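Local coordinates for protein tail component (Lactobacillus phage J-1, PDB 5LY8) that is a distal tail component whose second carbohydrate-binding module, the part modelled here, probably recognises saccharides on the Lactobacillus casei host surface during infection, at residues A[87-90]-A[91-94]. Residues are numbered along the deposited sequence; the frame is centred on the assembly and turned at random.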
loop_
_atom_site.group_PDB
_atom_site.type_symbol
_atom_site.label_atom_id
_atom_site.label_comp_id
_atom_site.label_asym_id
_atom_site.label_seq_id
_atom_site.Cartn_x
_atom_site.Cartn_y
_atom_site.Cartn_z
ATOM N N ASN A 87 17.991 -17.546 3.463
ATOM C CA ASN A 87 19.386 -17.384 3.066
ATOM C C ASN A 87 20.057 -16.217 3.821
ATOM O O ASN A 87 21.188 -15.842 3.504
ATOM C CB ASN A 87 19.479 -17.207 1.556
ATOM C CG ASN A 87 20.868 -17.423 1.018
ATOM O OD1 ASN A 87 21.591 -18.346 1.404
ATOM N ND2 ASN A 87 21.289 -16.529 0.151
ATOM N N GLY A 88 19.333 -15.639 4.791
ATOM C CA GLY A 88 19.860 -14.569 5.629
ATOM C C GLY A 88 19.895 -13.205 4.989
ATOM O O GLY A 88 20.677 -12.351 5.415
ATOM N N SER A 89 19.050 -12.964 3.984
ATOM C CA SER A 89 19.011 -11.658 3.328
ATOM C C SER A 89 17.676 -10.989 3.504
ATOM O O SER A 89 16.623 -11.634 3.420
ATOM C CB SER A 89 19.291 -11.775 1.825
ATOM O OG SER A 89 19.099 -10.543 1.142
ATOM N N ASN A 90 17.717 -9.669 3.720
ATOM C CA ASN A 90 16.519 -8.847 3.677
ATOM C C ASN A 90 16.644 -7.772 2.582
ATOM O O ASN A 90 15.833 -6.841 2.503
ATOM C CB ASN A 90 16.112 -8.267 5.019
ATOM C CG ASN A 90 17.204 -7.512 5.698
ATOM O OD1 ASN A 90 18.247 -7.209 5.111
ATOM N ND2 ASN A 90 17.011 -7.248 6.979
ATOM N N THR A 91 17.645 -7.940 1.713
ATOM C CA THR A 91 17.859 -7.034 0.577
ATOM C C THR A 91 17.472 -7.740 -0.715
ATOM O O THR A 91 17.539 -7.136 -1.791
ATOM C CB THR A 91 19.314 -6.546 0.503
ATOM O OG1 THR A 91 20.186 -7.683 0.437
ATOM C CG2 THR A 91 19.695 -5.649 1.682
ATOM N N ALA A 92 17.046 -9.013 -0.611
ATOM C CA ALA A 92 16.675 -9.867 -1.726
ATOM C C ALA A 92 15.337 -9.503 -2.369
ATOM O O ALA A 92 14.603 -8.613 -1.894
ATOM C CB ALA A 92 16.723 -11.338 -1.292
ATOM N N ASN A 93 15.026 -10.187 -3.475
ATOM C CA ASN A 93 13.809 -9.952 -4.245
ATOM C C ASN A 93 12.554 -10.336 -3.478
ATOM O O ASN A 93 12.587 -11.205 -2.604
ATOM C CB ASN A 93 13.847 -10.755 -5.543
ATOM C CG ASN A 93 14.938 -10.418 -6.524
ATOM O OD1 ASN A 93 15.136 -11.154 -7.512
ATOM N ND2 ASN A 93 15.660 -9.334 -6.280
ATOM N N PHE A 94 11.437 -9.670 -3.783
ATOM C CA PHE A 94 10.196 -9.970 -3.076
ATOM C C PHE A 94 9.020 -9.556 -3.890
ATOM O O PHE A 94 9.164 -8.831 -4.874
ATOM C CB PHE A 94 10.146 -9.200 -1.719
ATOM C CG PHE A 94 10.202 -7.689 -1.805
ATOM C CD1 PHE A 94 9.117 -6.957 -2.295
ATOM C CD2 PHE A 94 11.332 -6.995 -1.391
ATOM C CE1 PHE A 94 9.189 -5.561 -2.407
ATOM C CE2 PHE A 94 11.370 -5.594 -1.449
ATOM C CZ PHE A 94 10.310 -4.890 -1.973
HETATM O O HOH W 1 14.636 -6.438 -0.135
HETATM O O HOH W 2 20.721 -8.702 3.199
#
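The hydroxyl of Ser89 folds forward along the chain to take the backbone N-H of Thr91, making an ST turn. The hydrogen bond from Thr91 N to Ser89 OG is 3.0 Å long and moderately bent, at 150° on the hydrogen. With chi1 at 173°, OG is swung away from the backbone N of Ser89 and sits beside its carbonyl carbon, on the side where the chain continues. Ala92 N lies 3.1 Å from Ser89 OG.

Around the same hydroxyl the side chains close in. Thr91 turns its own hydroxyl back, chi1 56°, which sets OG1 3.1 Å from Ser89 OG. The methyl of Ala92 also comes up to the hydroxyl, CB lying 3.5 Å from Ser89 OG. The CB of Asn90 is directed away from residues 91-94, and its side chain touches Lys84, Pro205 and Trp233; its OD1 comes nearest to Thr91 at the backbone N, 3.5 Å away, and lies a little farther from CG2.

Two waters extend the polar network. One donates to two carbonyls, bridging Asn90 O at 2.9 Å and Ala92 O at 2.8 Å, and lies in the plane of the Phe94 ring at its edge. A second accepts from Asn90 N and is hydrogen-bonded to Thr91 OG1.

The turn belongs to the surface connection between strands 73-81 and 94-103, which carries the chain from one sheet to the other, away from the magnesium sites. Outside it, Lys174 NZ bonds to Thr91 O, while Asn85 OD1 accepts from Ser89 N. The Ser89 hydroxyl takes up the Thr91 N-H, and the waters take up the Asn90 N-H and the carbonyls of Asn90 and Ala92; together these bonds are consistent with holding the bend where regular structure is lacking, ahead of strand 94-103.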